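Local coordinates for uncharacterized protein conserved in bacteria (PDB 4FZQ) that is a surface antigen of Streptococcus suis that mediates attachment to host cells, here represented by its G5 domain, at residues I16-R21 and R71-G76; K9-L14 and A39-S44. The protein carries 1 engineered substitution. One frame throughout, in Å; residues are numbered along the deposited sequence.

Contact 1: residues I16-R21 and R71-G76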
ATOM      1  N   ILE A  16       2.752   4.943  10.022  1.00 35.88           N
ATOM      2  CA  ILE A  16       2.506   5.456  11.366  1.00 35.07           C
ATOM      3  C   ILE A  16       1.848   4.344  12.172  1.00 35.31           C
ATOM      4  O   ILE A  16       0.938   3.679  11.691  1.00 36.11           O
ATOM      5  CB  ILE A  16       1.559   6.682  11.364  1.00 38.57           C
ATOM      6  CG1 ILE A  16       2.303   7.943  10.912  1.00 39.93           C
ATOM      7  CG2 ILE A  16       1.013   6.924  12.765  1.00 40.32           C
ATOM      8  CD1 ILE A  16       2.717   7.991   9.451  1.00 42.95           C
ATOM      9  N   LYS A  17       2.315   4.120  13.392  1.00 22.34           N
ATOM     10  CA  LYS A  17       1.707   3.093  14.216  1.00 22.12           C
ATOM     11  C   LYS A  17       0.587   3.777  14.986  1.00 21.70           C
ATOM     12  O   LYS A  17       0.770   4.889  15.490  1.00 19.51           O
ATOM     13  CB  LYS A  17       2.723   2.500  15.188  1.00 25.57           C
ATOM     14  CG  LYS A  17       3.872   1.753  14.532  1.00 26.97           C
ATOM     15  CD  LYS A  17       4.791   1.177  15.602  1.00 31.06           C
ATOM     16  CE  LYS A  17       5.967   0.434  14.997  1.00 31.41           C
ATOM     17  NZ  LYS A  17       6.875   1.377  14.298  1.00 37.42           N
ATOM     18  N   GLU A  18      -0.574   3.130  15.069  1.00 22.79           N
ATOM     19  CA  GLU A  18      -1.692   3.724  15.779  1.00 22.47           C
ATOM     20  C   GLU A  18      -2.126   2.883  16.964  1.00 21.86           C
ATOM     21  O   GLU A  18      -2.542   1.732  16.812  1.00 21.39           O
ATOM     22  CB  GLU A  18      -2.886   3.916  14.843  1.00 25.59           C
ATOM     23  CG  GLU A  18      -3.954   4.861  15.394  1.00 30.92           C
ATOM     24  CD  GLU A  18      -5.171   4.994  14.482  1.00 34.75           C
ATOM     25  OE1 GLU A  18      -6.007   4.069  14.460  1.00 37.46           O
ATOM     26  OE2 GLU A  18      -5.292   6.021  13.777  1.00 37.73           O
ATOM     27  N   GLU A  19      -2.040   3.469  18.148  1.00 18.61           N
ATOM     28  CA  GLU A  19      -2.451   2.774  19.350  1.00 18.78           C
ATOM     29  C   GLU A  19      -3.921   3.061  19.635  1.00 19.60           C
ATOM     30  O   GLU A  19      -4.359   4.205  19.539  1.00 19.24           O
ATOM     31  CB  GLU A  19      -1.613   3.241  20.540  1.00 18.24           C
ATOM     32  CG  GLU A  19      -2.064   2.646  21.841  1.00 23.71           C
ATOM     33  CD  GLU A  19      -1.250   3.110  23.024  1.00 27.54           C
ATOM     34  OE1 GLU A  19      -0.360   3.975  22.846  1.00 31.57           O
ATOM     35  OE2 GLU A  19      -1.508   2.602  24.139  1.00 30.97           O
ATOM     36  N   ILE A  20      -4.693   2.020  19.944  1.00 22.62           N
ATOM     37  CA  ILE A  20      -6.095   2.202  20.299  1.00 24.22           C
ATOM     38  C   ILE A  20      -6.098   1.988  21.805  1.00 25.68           C
ATOM     39  O   ILE A  20      -5.728   0.927  22.309  1.00 25.54           O
ATOM     40  CB  ILE A  20      -7.052   1.184  19.622  1.00 25.12           C
ATOM     41  CG1 ILE A  20      -7.253   1.527  18.147  1.00 23.68           C
ATOM     42  CG2 ILE A  20      -8.428   1.263  20.272  1.00 23.66           C
ATOM     43  CD1 ILE A  20      -7.682   2.932  17.781  1.00 42.95           C
ATOM     44  N   ARG A  21      -6.514   3.020  22.517  1.00 26.88           N
ATOM     45  CA  ARG A  21      -6.522   3.002  23.965  1.00 29.32           C
ATOM     46  C   ARG A  21      -7.957   3.180  24.467  1.00 29.72           C
ATOM     47  O   ARG A  21      -8.728   3.938  23.888  1.00 29.46           O
ATOM     48  CB  ARG A  21      -5.608   4.138  24.424  1.00 29.21           C
ATOM     49  CG  ARG A  21      -5.219   4.155  25.864  1.00 32.39           C
ATOM     50  CD  ARG A  21      -4.201   5.269  26.109  1.00 31.31           C
ATOM     51  NE  ARG A  21      -2.910   4.994  25.485  1.00 29.80           N
ATOM     52  CZ  ARG A  21      -1.813   5.711  25.699  1.00 29.19           C
ATOM     53  NH1 ARG A  21      -1.855   6.750  26.522  1.00 30.60           N
ATOM     54  NH2 ARG A  21      -0.670   5.387  25.107  1.00 24.80           N
ATOM     55  N   ARG A  71       0.485   7.320  17.013  1.00 29.41           N
ATOM     56  CA  ARG A  71      -0.710   8.111  16.868  1.00 28.83           C
ATOM     57  C   ARG A  71      -1.565   7.401  17.921  1.00 30.12           C
ATOM     58  O   ARG A  71      -1.641   6.167  17.929  1.00 30.90           O
ATOM     59  CB  ARG A  71      -1.283   7.902  15.471  1.00 30.38           C
ATOM     60  CG  ARG A  71      -2.621   8.559  15.196  1.00 33.62           C
ATOM     61  CD  ARG A  71      -3.049   8.268  13.764  1.00 38.40           C
ATOM     62  NE  ARG A  71      -4.439   8.635  13.511  1.00 44.42           N
ATOM     63  CZ  ARG A  71      -4.887   9.886  13.474  1.00 46.61           C
ATOM     64  NH1 ARG A  71      -4.047  10.896  13.670  1.00 47.47           N
ATOM     65  NH2 ARG A  71      -6.175  10.124  13.254  1.00 47.25           N
ATOM     66  N   ILE A  72      -2.172   8.140  18.836  1.00 27.34           N
ATOM     67  CA  ILE A  72      -2.983   7.483  19.851  1.00 25.65           C
ATOM     68  C   ILE A  72      -4.464   7.797  19.691  1.00 25.61           C
ATOM     69  O   ILE A  72      -4.874   8.960  19.745  1.00 24.00           O
ATOM     70  CB  ILE A  72      -2.551   7.877  21.295  1.00 25.39           C
ATOM     71  CG1 ILE A  72      -1.210   7.236  21.658  1.00 26.64           C
ATOM     72  CG2 ILE A  72      -3.572   7.381  22.295  1.00 23.75           C
ATOM     73  CD1 ILE A  72      -0.537   6.280  20.666  1.00 42.95           C
ATOM     74  N   LEU A  73      -5.262   6.752  19.494  1.00 22.57           N
ATOM     75  CA  LEU A  73      -6.699   6.921  19.362  1.00 23.71           C
ATOM     76  C   LEU A  73      -7.326   6.445  20.671  1.00 23.38           C
ATOM     77  O   LEU A  73      -7.084   5.322  21.112  1.00 21.23           O
ATOM     78  CB  LEU A  73      -7.246   6.100  18.193  1.00 26.14           C
ATOM     79  CG  LEU A  73      -8.694   6.460  17.830  1.00 30.20           C
ATOM     80  CD1 LEU A  73      -8.690   7.821  17.147  1.00 30.43           C
ATOM     81  CD2 LEU A  73      -9.314   5.415  16.914  1.00 30.11           C
ATOM     82  N   VAL A  74      -8.115   7.311  21.297  1.00 23.15           N
ATOM     83  CA  VAL A  74      -8.765   6.985  22.563  1.00 24.11           C
ATOM     84  C   VAL A  74     -10.269   6.838  22.340  1.00 25.93           C
ATOM     85  O   VAL A  74     -10.914   7.738  21.809  1.00 24.75           O
ATOM     86  CB  VAL A  74      -8.504   8.091  23.626  1.00 25.51           C
ATOM     87  CG1 VAL A  74      -8.998   7.634  24.978  1.00 27.32           C
ATOM     88  CG2 VAL A  74      -7.011   8.407  23.709  1.00 24.71           C
ATOM     89  N   LYS A  75     -10.825   5.697  22.734  1.00 32.93           N
ATOM     90  CA  LYS A  75     -12.248   5.456  22.555  1.00 33.55           C
ATOM     91  C   LYS A  75     -12.934   4.926  23.813  1.00 35.96           C
ATOM     92  O   LYS A  75     -12.283   4.514  24.787  1.00 35.51           O
ATOM     93  CB  LYS A  75     -12.470   4.497  21.391  1.00 32.76           C
ATOM     94  CG  LYS A  75     -11.703   3.205  21.513  1.00 32.14           C
ATOM     95  CD  LYS A  75     -11.930   2.321  20.297  1.00 31.41           C
ATOM     96  CE  LYS A  75     -13.379   1.897  20.179  1.00 33.05           C
ATOM     97  NZ  LYS A  75     -13.584   0.957  19.045  1.00 34.26           N
ATOM     98  N   GLY A  76     -14.262   4.930  23.768  1.00 36.52           N
ATOM     99  CA  GLY A  76     -15.047   4.496  24.903  1.00 38.60           C
ATOM    100  C   GLY A  76     -15.472   3.049  24.886  1.00 40.04           C
ATOM    101  O   GLY A  76     -16.519   2.704  25.431  1.00 41.71           O
TER
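A parallel strand pair in a small mixed β-sheet at one end of this G5 domain brings Glu18-Arg21 in step with Arg71-Val74, the two strand axes inclined at 23°. In the alternating pattern that parallel strands require, Glu19 straddles Arg71 and Leu73: Glu19 N donates to Arg71 O at 2.7 Å, and Glu19 O receives Leu73 N. Arg21 repeats the pattern two residues on, bonding Leu73 O and Lys75 N, while Lys17 O takes the amide of Arg71 at the start. Beyond strand 71-75, strand 31-35 pairs antiparallel, and the second subunit, another copy of the protein, forms backbone hydrogen bonds with Glu18 and Ile20.

Side chains sort onto two faces. On one, Glu18 and Arg71 run alongside each other and end in a salt bridge, Arg71 NE to Glu18 OE2 at 2.8 Å. OE2 sits at the guanidinium edge, close to its plane, and is met on its anti lone pair, while the carboxylate plane is turned 37° from that of the guanidinium. Ile20 and Leu73 continue this face side by side, and Ile20 CG2 lies across Lys75 CD at 3.7 Å.

The other face carries a charged pair within one strand. Arg21 NH2 meets Glu19 OE1 at 2.7 Å from above the carboxylate plane, and Lys30 of the second subunit adds a further salt bridge to OE1. A bend at chi3 (-69°) turns the Arg21 guanidinium back along its own strand to Glu19, where Ile72 CG2 covers one guanidinium face off-centre, 4.0 Å from Arg21 NE.

Contact 2: residues K9-L14 and A39-S44; sequences KVEEAL and AGKKVS
Leu14 and Gly40 meet near one end of the antiparallel pairing of segments 9-14 and 39-44, in the antiparallel three-stranded sheet of the G5 domain. Packing is tight here because Gly40 presents bare backbone: Leu14 lays its branch over the Gly40-Lys41 peptide, CG 3.6 Å from Gly40 C and CD1 3.3 Å from Lys41 N. With Leu14 CG anti to the carbonyl carbon (chi1 -59°), the other methyl, CD2, reaches Lys42 CB, and Val65 of strand 55-66 also touches the leucine. Leu14 N still bonds Gly40 O at 3.1 Å, but it comes from well above the carbonyl plane. A water accepts from Gly40 N at 2.9 Å.

Further along, regular pairing takes over. Val10 and Ser44 exchange two backbone bonds, as do Glu12 and Lys42, and Val43 faces Glu11 in the non-hydrogen-bonded pair between them. The branches of Val43 divide their neighbours: CG1 meets Lys9 CG at 3.4 Å and CG2 meets Glu11 CG at 3.3 Å, so aliphatic stems do the packing.

The charged ends are held far more loosely. Lys41 crosses Glu11 on the face of Ala13 and Val43 in a long salt bridge, and the place of Glu11 OE1 is less sure. Opposite charges also gather on the face of Val10 and Ser44, where Glu12 and Lys42 extend side by side, yet OE1 of Glu12 stops 4.1 Å from NZ of Lys42; Arg8 of the third subunit is a weak, long partner of the same oxygen. Val10, Glu11 and Glu12 pair antiparallel with a strand of that subunit, which carries the sheet across the interface. Backbone bonds and aliphatic packing therefore appear to hold this contact together, with the charges probably adding only a weak, long-range attraction.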
ATOM      1  N   LYS A   9      21.825   9.144   0.413  1.00 40.04           N
ATOM      2  CA  LYS A   9      21.009   8.806   1.559  1.00 39.85           C
ATOM      3  C   LYS A   9      19.560   8.804   1.074  1.00 38.58           C
ATOM      4  O   LYS A   9      19.105   9.762   0.455  1.00 38.96           O
ATOM      5  CB  LYS A   9      21.214   9.842   2.664  1.00 41.98           C
ATOM      6  CG  LYS A   9      20.448   9.557   3.945  1.00 49.85           C
ATOM      7  CD  LYS A   9      20.561  10.705   4.951  1.00 54.19           C
ATOM      8  CE  LYS A   9      21.975  10.848   5.509  1.00 58.44           C
ATOM      9  NZ  LYS A   9      23.002  11.122   4.448  1.00 61.69           N
ATOM     10  N   VAL A  10      18.848   7.713   1.323  1.00 34.09           N
ATOM     11  CA  VAL A  10      17.450   7.599   0.925  1.00 32.79           C
ATOM     12  C   VAL A  10      16.608   7.331   2.177  1.00 33.73           C
ATOM     13  O   VAL A  10      16.851   6.372   2.904  1.00 33.60           O
ATOM     14  CB  VAL A  10      17.254   6.449  -0.091  1.00 33.61           C
ATOM     15  CG1 VAL A  10      15.777   6.222  -0.353  1.00 30.94           C
ATOM     16  CG2 VAL A  10      17.980   6.779  -1.391  1.00 30.67           C
ATOM     17  N   GLU A  11      15.629   8.193   2.427  1.00 42.63           N
ATOM     18  CA  GLU A  11      14.759   8.060   3.592  1.00 42.22           C
ATOM     19  C   GLU A  11      13.374   7.538   3.264  1.00 40.29           C
ATOM     20  O   GLU A  11      12.645   8.146   2.494  1.00 41.64           O
ATOM     21  CB  GLU A  11      14.601   9.405   4.299  1.00 45.09           C
ATOM     22  CG  GLU A  11      15.667   9.702   5.320  1.00 53.08           C
ATOM     23  CD  GLU A  11      15.312  10.870   6.232  1.00 58.59           C
ATOM     24  OE1 GLU A  11      14.118  11.012   6.602  1.00 58.71           O
ATOM     25  OE2 GLU A  11      16.238  11.631   6.603  1.00 61.65           O
ATOM     26  N   GLU A  12      13.006   6.409   3.849  1.00 28.37           N
ATOM     27  CA  GLU A  12      11.684   5.863   3.615  1.00 28.25           C
ATOM     28  C   GLU A  12      10.847   6.058   4.872  1.00 27.89           C
ATOM     29  O   GLU A  12      11.253   5.657   5.969  1.00 28.05           O
ATOM     30  CB  GLU A  12      11.764   4.386   3.286  1.00 28.86           C
ATOM     31  CG  GLU A  12      10.408   3.765   3.106  1.00 35.09           C
ATOM     32  CD  GLU A  12      10.484   2.301   2.751  1.00 37.78           C
ATOM     33  OE1 GLU A  12      11.190   1.970   1.773  1.00 41.67           O
ATOM     34  OE2 GLU A  12       9.834   1.486   3.442  1.00 40.17           O
ATOM     35  N   ALA A  13       9.689   6.691   4.735  1.00 21.51           N
ATOM     36  CA  ALA A  13       8.855   6.899   5.909  1.00 20.45           C
ATOM     37  C   ALA A  13       8.193   5.587   6.271  1.00 21.82           C
ATOM     38  O   ALA A  13       7.689   4.870   5.406  1.00 23.03           O
ATOM     39  CB  ALA A  13       7.802   7.952   5.639  1.00 18.48           C
ATOM     40  N   LEU A  14       8.219   5.259   7.553  1.00 33.30           N
ATOM     41  CA  LEU A  14       7.595   4.036   8.020  1.00 34.54           C
ATOM     42  C   LEU A  14       6.134   4.320   8.311  1.00 34.33           C
ATOM     43  O   LEU A  14       5.769   5.435   8.695  1.00 33.01           O
ATOM     44  CB  LEU A  14       8.256   3.571   9.312  1.00 36.36           C
ATOM     45  CG  LEU A  14       9.749   3.303   9.204  1.00 38.95           C
ATOM     46  CD1 LEU A  14      10.309   2.933  10.562  1.00 40.49           C
ATOM     47  CD2 LEU A  14       9.963   2.185   8.206  1.00 37.92           C
ATOM     48  N   ALA A  39       5.706   9.735  11.724  1.00 29.42           N
ATOM     49  CA  ALA A  39       6.207   8.541  11.056  1.00 28.99           C
ATOM     50  C   ALA A  39       7.622   8.164  11.485  1.00 28.75           C
ATOM     51  O   ALA A  39       8.447   9.028  11.789  1.00 27.99           O
ATOM     52  CB  ALA A  39       6.174   8.744   9.544  1.00 27.28           C
ATOM     53  N   GLY A  40       7.882   6.860  11.518  1.00 30.68           N
ATOM     54  CA  GLY A  40       9.203   6.378  11.851  1.00 30.26           C
ATOM     55  C   GLY A  40      10.075   6.578  10.618  1.00 30.47           C
ATOM     56  O   GLY A  40       9.626   7.121   9.611  1.00 30.03           O
ATOM     57  N   LYS A  41      11.305   6.098  10.654  1.00 30.94           N
ATOM     58  CA  LYS A  41      12.187   6.338   9.531  1.00 32.43           C
ATOM     59  C   LYS A  41      13.145   5.189   9.208  1.00 31.04           C
ATOM     60  O   LYS A  41      13.687   4.543  10.104  1.00 30.26           O
ATOM     61  CB  LYS A  41      12.974   7.608   9.849  1.00 35.28           C
ATOM     62  CG  LYS A  41      13.533   8.357   8.677  1.00 43.22           C
ATOM     63  CD  LYS A  41      14.018   9.737   9.141  1.00 49.27           C
ATOM     64  CE  LYS A  41      12.856  10.591   9.662  1.00 52.12           C
ATOM     65  NZ  LYS A  41      13.283  11.958  10.080  1.00 52.87           N
ATOM     66  N   LYS A  42      13.338   4.937   7.922  1.00 28.00           N
ATOM     67  CA  LYS A  42      14.273   3.907   7.480  1.00 27.88           C
ATOM     68  C   LYS A  42      15.232   4.612   6.534  1.00 27.47           C
ATOM     69  O   LYS A  42      14.875   4.944   5.407  1.00 26.62           O
ATOM     70  CB  LYS A  42      13.547   2.793   6.752  1.00 27.92           C
ATOM     71  CG  LYS A  42      14.439   1.728   6.155  1.00 33.87           C
ATOM     72  CD  LYS A  42      13.569   0.699   5.453  1.00 39.13           C
ATOM     73  CE  LYS A  42      14.366  -0.197   4.529  1.00 43.17           C
ATOM     74  NZ  LYS A  42      13.456  -0.938   3.592  1.00 44.64           N
ATOM     75  N   VAL A  43      16.444   4.868   7.013  1.00 24.53           N
ATOM     76  CA  VAL A  43      17.450   5.550   6.209  1.00 25.18           C
ATOM     77  C   VAL A  43      18.520   4.606   5.676  1.00 24.98           C
ATOM     78  O   VAL A  43      19.184   3.909   6.440  1.00 25.06           O
ATOM     79  CB  VAL A  43      18.158   6.641   7.010  1.00 24.18           C
ATOM     80  CG1 VAL A  43      19.221   7.272   6.170  1.00 25.61           C
ATOM     81  CG2 VAL A  43      17.159   7.678   7.471  1.00 25.59           C
ATOM     82  N   SER A  44      18.672   4.585   4.358  1.00 24.23           N
ATOM     83  CA  SER A  44      19.673   3.749   3.731  1.00 22.97           C
ATOM     84  C   SER A  44      20.740   4.636   3.114  1.00 24.14           C
ATOM     85  O   SER A  44      20.431   5.654   2.482  1.00 22.95           O
ATOM     86  CB  SER A  44      19.047   2.880   2.641  1.00 23.34           C
ATOM     87  OG  SER A  44      18.031   2.055   3.154  1.00 23.32           O
TER
HETATM   88  O   HOH W   1       5.971   4.748  12.073  1.00 21.93           O

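The two contacts show how an elongated domain can be built from separate small sheets joined by short connections. Contact 1 belongs to the mixed sheet and contact 2 to the antiparallel one, their centres about 23 Å apart. Strand 4-13 leads directly into strand 18-22, and the segments of the two contacts alternate along the chain. They meet at the junction, where Ile16 CD1 of contact 1 packs on Ala39 CB of contact 2 at 3.5 Å. Each contact is also extended by a different neighbour: the second subunit reaches contact 1, the third contact 2.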